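Local coordinates for SusD-like protein BACOVA_02651 (Bacteroides ovatus, PDB 5E75) that binds polysaccharide at the cell surface and probably captures xyloglucan before its transport into the periplasm for degradation, at residues D167-Q172 against W181-I186; D217-S222 against A361-T366; T366-C371 against Y385-V390. All coordinates share one frame; numbering follows the deposited sequence.

Contact 1: D167-Q172 against W181-I186; sequences DNLSEQ and WAAKGI
Glu-171 and the indole of Trp-181 carry most of this contact, which joins the loop leaving helix 151-168 to the first turns of helix 180-195. The polar part lies at the pyrrole edge of the indole. The carbonyl oxygen Glu-171 O sits near the ring plane, 3.3 Å from Trp-181 NE1, and is about as near to CD1. The aliphatic part of Glu-171 runs to one side of the ring plane, along the NE1-CZ2 rim. Glu-171 CB lies 3.7 Å from Trp-181 NE1, and the side chain, extended beyond CG, then follows the indole toward its six-membered ring, bringing CD to 3.7 Å from Trp-181 CZ2. Carboxylate and indole planes are turned 39° apart, so the carboxylate leans against that ring without stacking. In Trp-181 CG stands beside the backbone N (chi1 -56°), which swings the indole back toward the loop. Replacing the indole by the methyl of an alanine would probably strip the aliphatic part of Glu-171 of its apolar wall. The charge of Glu-171 has a distant opposite: its OE2 is 5.4 Å from Lys-184 NZ, too far for a salt bridge but near enough for a possible weak attraction. A purely apolar touch involves Leu-169, the first residue after helix 151-168 to leave helical geometry; it is buried and points toward helix 180-195, where its CD1 reaches Ala-183 CB at 4.4 Å. Neighbouring helices packed in this way are consistent with the TPR-like helical architecture of SusD proteins. Leu-169 also packs on Ala-111 and Glu-112 of helix 103-125, Ala-183 meets Ala-165 and Val-166 of helix 151-168, and Trp-181 lies against Asp-217 and Val-218 of helix 205-221.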
# COMPACT_ATOMS: atom_id res chain seq x y z
N ASP A 167 4.08 -12.73 -19.40
CA ASP A 167 4.69 -13.39 -20.55
C ASP A 167 5.98 -12.75 -21.04
O ASP A 167 6.77 -13.42 -21.72
CB ASP A 167 3.69 -13.45 -21.70
CG ASP A 167 2.53 -14.37 -21.42
OD1 ASP A 167 2.67 -15.29 -20.58
OD2 ASP A 167 1.47 -14.17 -22.06
N ASN A 168 6.22 -11.49 -20.71
CA ASN A 168 7.35 -10.77 -21.31
C ASN A 168 8.39 -10.18 -20.35
O ASN A 168 9.36 -9.57 -20.79
CB ASN A 168 6.82 -9.68 -22.23
CG ASN A 168 6.16 -10.24 -23.46
OD1 ASN A 168 6.83 -10.59 -24.43
ND2 ASN A 168 4.85 -10.33 -23.43
N LEU A 169 8.19 -10.34 -19.05
CA LEU A 169 9.25 -10.05 -18.10
C LEU A 169 10.01 -11.34 -17.84
O LEU A 169 9.48 -12.43 -18.01
CB LEU A 169 8.67 -9.51 -16.79
CG LEU A 169 7.99 -8.14 -16.86
CD1 LEU A 169 7.30 -7.86 -15.54
CD2 LEU A 169 8.99 -7.03 -17.19
N SER A 170 11.25 -11.22 -17.41
CA SER A 170 12.06 -12.39 -17.09
C SER A 170 11.92 -12.74 -15.62
O SER A 170 11.47 -11.91 -14.82
CB SER A 170 13.52 -12.14 -17.44
OG SER A 170 13.91 -10.84 -17.03
N GLU A 171 12.31 -13.95 -15.25
CA GLU A 171 12.30 -14.40 -13.86
C GLU A 171 13.32 -13.66 -13.01
O GLU A 171 13.16 -13.55 -11.79
CB GLU A 171 12.57 -15.91 -13.76
CG GLU A 171 11.48 -16.76 -14.39
CD GLU A 171 11.67 -18.26 -14.18
OE1 GLU A 171 12.75 -18.69 -13.71
OE2 GLU A 171 10.73 -19.02 -14.51
N GLN A 172 14.39 -13.19 -13.65
CA GLN A 172 15.40 -12.38 -12.97
C GLN A 172 15.48 -11.02 -13.65
O GLN A 172 15.15 -10.89 -14.81
CB GLN A 172 16.76 -13.09 -12.97
CG GLN A 172 16.77 -14.36 -12.14
CD GLN A 172 18.16 -14.83 -11.77
OE1 GLN A 172 19.09 -14.76 -12.57
NE2 GLN A 172 18.31 -15.32 -10.54
N TRP A 181 7.70 -12.72 -11.63
CA TRP A 181 7.14 -13.09 -10.33
C TRP A 181 6.30 -11.95 -9.75
O TRP A 181 5.25 -12.21 -9.14
CB TRP A 181 8.24 -13.47 -9.33
CG TRP A 181 9.12 -14.56 -9.80
CD1 TRP A 181 10.46 -14.47 -10.05
CD2 TRP A 181 8.75 -15.92 -10.09
NE1 TRP A 181 10.95 -15.68 -10.49
CE2 TRP A 181 9.92 -16.58 -10.52
CE3 TRP A 181 7.56 -16.64 -10.03
CZ2 TRP A 181 9.93 -17.92 -10.89
CZ3 TRP A 181 7.57 -17.98 -10.40
CH2 TRP A 181 8.75 -18.59 -10.83
N ALA A 182 6.74 -10.71 -9.92
CA ALA A 182 5.96 -9.57 -9.48
C ALA A 182 4.63 -9.50 -10.23
O ALA A 182 3.58 -9.30 -9.64
CB ALA A 182 6.74 -8.28 -9.69
N ALA A 183 4.67 -9.69 -11.55
CA ALA A 183 3.45 -9.66 -12.35
C ALA A 183 2.49 -10.78 -11.93
O ALA A 183 1.29 -10.56 -11.82
CB ALA A 183 3.77 -9.75 -13.84
N LYS A 184 3.01 -11.98 -11.71
CA LYS A 184 2.17 -13.08 -11.28
C LYS A 184 1.56 -12.81 -9.89
O LYS A 184 0.39 -13.14 -9.65
CB LYS A 184 2.97 -14.38 -11.23
CG LYS A 184 3.40 -14.92 -12.57
CD LYS A 184 4.26 -16.18 -12.45
CE LYS A 184 4.58 -16.74 -13.84
NZ LYS A 184 5.54 -17.89 -13.77
N GLY A 185 2.33 -12.21 -8.99
CA GLY A 185 1.83 -11.88 -7.67
C GLY A 185 0.70 -10.87 -7.69
O GLY A 185 -0.31 -11.03 -7.00
N ILE A 186 0.87 -9.81 -8.48
CA ILE A 186 -0.21 -8.83 -8.62
C ILE A 186 -1.44 -9.48 -9.27
O ILE A 186 -2.56 -9.25 -8.84
CB ILE A 186 0.23 -7.58 -9.45
CG1 ILE A 186 1.43 -6.89 -8.79
CG2 ILE A 186 -0.93 -6.60 -9.63
CD1 ILE A 186 1.14 -6.08 -7.60

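Contact 2: D217-S222 against A361-T366; sequences DVCENS and ADVYLT
The Tyr-364 ring meets Cys-219 SG obliquely, in a cysteine sulfur-aromatic contact: the sulfur is 4.5 Å from the ring centroid and 62° off the normal, closest to CD1 at 3.4 Å. A water lies in the ring plane, at the hydroxyl edge, while the ring of Phe-386 from helix 382-393 also meets Tyr-364. This is helix-helix packing within the TPR-like helical scaffold of the SusD family, between helix 205-221 near its C-terminal end and helix 360-372; the short segments cross at -113°, with axes 9.6 Å apart. In Cys-219 the sulfur stands beside the backbone N (chi1 -66°), which carries it to the CD1-CE1 side of the tyrosine. Beside this pair the two valine side chains cross at about a right angle: the methyl Val-363 CG1 rests 3.9 Å from Val-218 CB and about as near to its CG1. One turn on, Ser-222 OG donates to Val-218 O, which also accepts from Ser-222 N, while Asn-221 ND2 reaches back to Asp-217 OD1. The two helices are further joined through the water, which accepts from Tyr-364 OH at 2.7 Å and donates to Cys-219 O at 2.8 Å.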
# COMPACT_ATOMS: atom_id res chain seq x y z
N ASP A 217 2.51 -20.52 -7.77
CA ASP A 217 3.70 -20.51 -8.62
C ASP A 217 4.78 -19.61 -7.98
O ASP A 217 5.93 -20.01 -7.81
CB ASP A 217 3.30 -20.04 -10.03
CG ASP A 217 4.41 -20.20 -11.05
OD1 ASP A 217 5.36 -20.97 -10.83
OD2 ASP A 217 4.29 -19.52 -12.10
N VAL A 218 4.40 -18.40 -7.58
CA VAL A 218 5.35 -17.51 -6.92
C VAL A 218 5.88 -18.10 -5.61
O VAL A 218 7.09 -18.13 -5.37
CB VAL A 218 4.72 -16.13 -6.65
CG1 VAL A 218 5.69 -15.21 -5.93
CG2 VAL A 218 4.26 -15.47 -7.96
N CYS A 219 4.97 -18.56 -4.76
CA CYS A 219 5.37 -19.07 -3.46
C CYS A 219 6.28 -20.28 -3.56
O CYS A 219 7.28 -20.38 -2.85
CB CYS A 219 4.12 -19.42 -2.65
SG CYS A 219 3.09 -18.00 -2.19
N GLU A 220 5.90 -21.23 -4.40
CA GLU A 220 6.62 -22.50 -4.50
C GLU A 220 7.85 -22.48 -5.40
O GLU A 220 8.81 -23.19 -5.11
CB GLU A 220 5.70 -23.61 -5.00
CG GLU A 220 4.43 -23.85 -4.18
CD GLU A 220 4.64 -24.59 -2.86
OE1 GLU A 220 5.79 -24.76 -2.40
OE2 GLU A 220 3.60 -24.99 -2.29
N ASN A 221 7.84 -21.67 -6.47
CA ASN A 221 8.81 -21.83 -7.55
C ASN A 221 9.76 -20.65 -7.76
O ASN A 221 10.73 -20.78 -8.52
CB ASN A 221 8.09 -22.11 -8.88
CG ASN A 221 7.27 -23.39 -8.83
OD1 ASN A 221 7.68 -24.39 -8.24
ND2 ASN A 221 6.09 -23.36 -9.44
N SER A 222 9.50 -19.51 -7.14
CA SER A 222 10.31 -18.32 -7.38
C SER A 222 11.73 -18.41 -6.84
O SER A 222 12.61 -17.70 -7.34
CB SER A 222 9.66 -17.06 -6.82
OG SER A 222 9.65 -17.07 -5.41
N ALA A 361 5.45 -11.46 1.20
CA ALA A 361 4.51 -11.86 2.24
C ALA A 361 3.06 -11.63 1.81
O ALA A 361 2.17 -12.34 2.25
CB ALA A 361 4.77 -11.11 3.51
N ASP A 362 2.82 -10.62 0.98
CA ASP A 362 1.48 -10.37 0.43
C ASP A 362 1.03 -11.56 -0.41
O ASP A 362 -0.12 -12.00 -0.34
CB ASP A 362 1.55 -9.08 -0.40
CG ASP A 362 0.22 -8.44 -0.65
OD1 ASP A 362 -0.81 -9.11 -0.66
OD2 ASP A 362 0.23 -7.20 -0.85
N VAL A 363 1.94 -12.08 -1.24
CA VAL A 363 1.60 -13.22 -2.07
C VAL A 363 1.31 -14.44 -1.19
O VAL A 363 0.39 -15.21 -1.49
CB VAL A 363 2.69 -13.52 -3.14
CG1 VAL A 363 2.21 -14.58 -4.10
CG2 VAL A 363 3.04 -12.26 -3.91
N TYR A 364 2.08 -14.61 -0.11
CA TYR A 364 1.81 -15.71 0.83
C TYR A 364 0.40 -15.61 1.39
O TYR A 364 -0.35 -16.60 1.43
CB TYR A 364 2.82 -15.70 2.00
CG TYR A 364 4.22 -16.23 1.69
CD1 TYR A 364 4.68 -16.37 0.39
CD2 TYR A 364 5.09 -16.59 2.72
CE1 TYR A 364 5.95 -16.87 0.13
CE2 TYR A 364 6.35 -17.07 2.46
CZ TYR A 364 6.78 -17.20 1.17
OH TYR A 364 8.05 -17.72 0.97
N LEU A 365 0.03 -14.43 1.87
CA LEU A 365 -1.28 -14.26 2.47
C LEU A 365 -2.41 -14.33 1.43
O LEU A 365 -3.49 -14.83 1.72
CB LEU A 365 -1.37 -12.95 3.28
CG LEU A 365 -0.45 -12.88 4.49
CD1 LEU A 365 -0.52 -11.51 5.13
CD2 LEU A 365 -0.79 -13.92 5.51
N THR A 366 -2.15 -13.83 0.23
CA THR A 366 -3.11 -13.94 -0.88
C THR A 366 -3.37 -15.40 -1.25
O THR A 366 -4.51 -15.81 -1.45
CB THR A 366 -2.61 -13.15 -2.12
OG1 THR A 366 -2.59 -11.76 -1.78
CG2 THR A 366 -3.49 -13.33 -3.35
O HOH W 1 8.50 -18.16 -1.61

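Contact 3: T366-C371 against Y385-V390; sequences TYAEAC and YFFNRV
Tyr-367 and Phe-386 make the aromatic half of this contact, and Ala-368 and Phe-387 the aliphatic half; together they pack helix 360-372 against helix 382-393, successive helices of the SusD family's TPR-like scaffold. The aromatic pair is oblique, with centroids 6.0 Å apart and planes at 42°. Phe-386 CD2 comes to the edge of the tyrosine ring, in its plane, 3.7 Å from Tyr-367 CD2 and nearly as close to CE2. With CG anti to the backbone N (chi1 -175°), Tyr-367 carries its ring out from its helix, where it also touches Ala-215 and Ser-216 of helix 205-221. One face of the Phe-386 ring is covered from its own helix: Tyr-385 CD2 lies over the centre, 3.7 Å above the ring plane. The aliphatic half sits where the backbones come nearest, the CA atoms of Ala-368 and Phe-387 being 5.7 Å apart, an approach consistent with the small side chain of alanine. The ring of Phe-387 turns off from there to Leu-365 of the first helix and to Lys-399 and Ile-402. At the point of nearest approach, the methyl Ala-368 CB rests 3.7 Å from Phe-387 CB.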
# COMPACT_ATOMS: atom_id res chain seq x y z
N THR A 366 -2.15 -13.83 0.23
CA THR A 366 -3.11 -13.94 -0.88
C THR A 366 -3.37 -15.40 -1.25
O THR A 366 -4.51 -15.81 -1.45
CB THR A 366 -2.61 -13.15 -2.12
OG1 THR A 366 -2.59 -11.76 -1.78
CG2 THR A 366 -3.49 -13.33 -3.35
N TYR A 367 -2.31 -16.20 -1.30
CA TYR A 367 -2.47 -17.62 -1.57
C TYR A 367 -3.35 -18.27 -0.49
O TYR A 367 -4.28 -19.02 -0.80
CB TYR A 367 -1.09 -18.28 -1.63
CG TYR A 367 -1.07 -19.75 -2.02
CD1 TYR A 367 -2.09 -20.32 -2.76
CD2 TYR A 367 -0.00 -20.54 -1.64
CE1 TYR A 367 -2.05 -21.67 -3.11
CE2 TYR A 367 0.04 -21.89 -1.98
CZ TYR A 367 -0.99 -22.44 -2.72
OH TYR A 367 -0.95 -23.78 -3.05
N ALA A 368 -3.08 -17.97 0.78
CA ALA A 368 -3.87 -18.52 1.86
C ALA A 368 -5.34 -18.17 1.72
O ALA A 368 -6.23 -19.02 1.89
CB ALA A 368 -3.35 -18.04 3.22
N GLU A 369 -5.64 -16.91 1.40
CA GLU A 369 -7.02 -16.46 1.29
C GLU A 369 -7.70 -17.13 0.10
O GLU A 369 -8.89 -17.48 0.16
CB GLU A 369 -7.08 -14.92 1.19
CG GLU A 369 -8.48 -14.34 1.24
CD GLU A 369 -8.51 -12.81 1.29
OE1 GLU A 369 -7.46 -12.19 1.52
OE2 GLU A 369 -9.62 -12.25 1.13
N ALA A 370 -6.96 -17.32 -0.99
CA ALA A 370 -7.53 -17.99 -2.16
C ALA A 370 -7.77 -19.48 -1.90
O ALA A 370 -8.70 -20.05 -2.47
CB ALA A 370 -6.64 -17.79 -3.38
N CYS A 371 -6.96 -20.09 -1.03
CA CYS A 371 -7.21 -21.48 -0.60
C CYS A 371 -8.42 -21.58 0.33
O CYS A 371 -9.22 -22.52 0.23
CB CYS A 371 -5.97 -22.08 0.05
SG CYS A 371 -4.62 -22.40 -1.08
N TYR A 385 0.23 -23.26 4.98
CA TYR A 385 1.67 -23.25 5.21
C TYR A 385 2.22 -21.85 4.98
O TYR A 385 2.99 -21.35 5.80
CB TYR A 385 2.40 -24.26 4.32
CG TYR A 385 3.90 -24.10 4.29
CD1 TYR A 385 4.68 -24.36 5.41
CD2 TYR A 385 4.54 -23.66 3.14
CE1 TYR A 385 6.05 -24.21 5.38
CE2 TYR A 385 5.90 -23.51 3.09
CZ TYR A 385 6.65 -23.79 4.22
OH TYR A 385 8.01 -23.64 4.17
N PHE A 386 1.85 -21.22 3.88
CA PHE A 386 2.42 -19.92 3.57
C PHE A 386 1.88 -18.82 4.47
O PHE A 386 2.62 -17.90 4.81
CB PHE A 386 2.30 -19.61 2.07
CG PHE A 386 3.30 -20.38 1.22
CD1 PHE A 386 4.64 -20.07 1.27
CD2 PHE A 386 2.90 -21.46 0.44
CE1 PHE A 386 5.57 -20.77 0.55
CE2 PHE A 386 3.83 -22.19 -0.27
CZ PHE A 386 5.17 -21.85 -0.22
N PHE A 387 0.63 -18.94 4.92
CA PHE A 387 0.12 -18.06 5.96
C PHE A 387 1.02 -18.20 7.20
O PHE A 387 1.45 -17.20 7.81
CB PHE A 387 -1.33 -18.42 6.31
CG PHE A 387 -1.90 -17.65 7.47
CD1 PHE A 387 -1.67 -18.06 8.78
CD2 PHE A 387 -2.68 -16.53 7.26
CE1 PHE A 387 -2.19 -17.35 9.85
CE2 PHE A 387 -3.22 -15.82 8.34
CZ PHE A 387 -2.95 -16.23 9.63
N ASN A 388 1.32 -19.44 7.56
CA ASN A 388 2.09 -19.69 8.76
C ASN A 388 3.56 -19.31 8.64
O ASN A 388 4.22 -19.07 9.67
CB ASN A 388 1.89 -21.13 9.25
CG ASN A 388 0.61 -21.28 10.04
OD1 ASN A 388 0.20 -20.36 10.75
ND2 ASN A 388 -0.02 -22.43 9.94
N ARG A 389 4.09 -19.19 7.41
CA ARG A 389 5.42 -18.65 7.23
C ARG A 389 5.46 -17.18 7.64
O ARG A 389 6.46 -16.71 8.19
CB ARG A 389 5.89 -18.79 5.77
CG ARG A 389 6.34 -20.20 5.37
CD ARG A 389 7.69 -20.57 5.99
NE ARG A 389 8.71 -19.65 5.51
CZ ARG A 389 9.41 -18.79 6.25
NH1 ARG A 389 9.29 -18.75 7.57
NH2 ARG A 389 10.28 -17.98 5.65
N VAL A 390 4.38 -16.45 7.37
CA VAL A 390 4.30 -15.04 7.78
C VAL A 390 4.28 -14.94 9.31
O VAL A 390 4.97 -14.10 9.92
CB VAL A 390 3.09 -14.34 7.13
CG1 VAL A 390 3.00 -12.89 7.60
CG2 VAL A 390 3.20 -14.38 5.60

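In the fold
The three contacts form a row across one side of the helical scaffold, with contact 2 in the middle. Contacts 1 and 2 have centres about 12 Å apart and touch directly: Lys-184 NZ makes a salt bridge with Asp-217 OD2 at 2.7 Å, and Trp-181 CZ2 packs 3.6 Å from Ser-222 CA. Contacts 2 and 3, with centres about 8 Å apart, share Thr-366 and helix 360-372; Cys-219 CB lies 3.6 Å from Phe-386 CZ. The centres of contacts 1 and 3 are about 20 Å apart, and the two do not touch. The row thus links helices 151-168, 180-195, 205-221, 360-372 and 382-393.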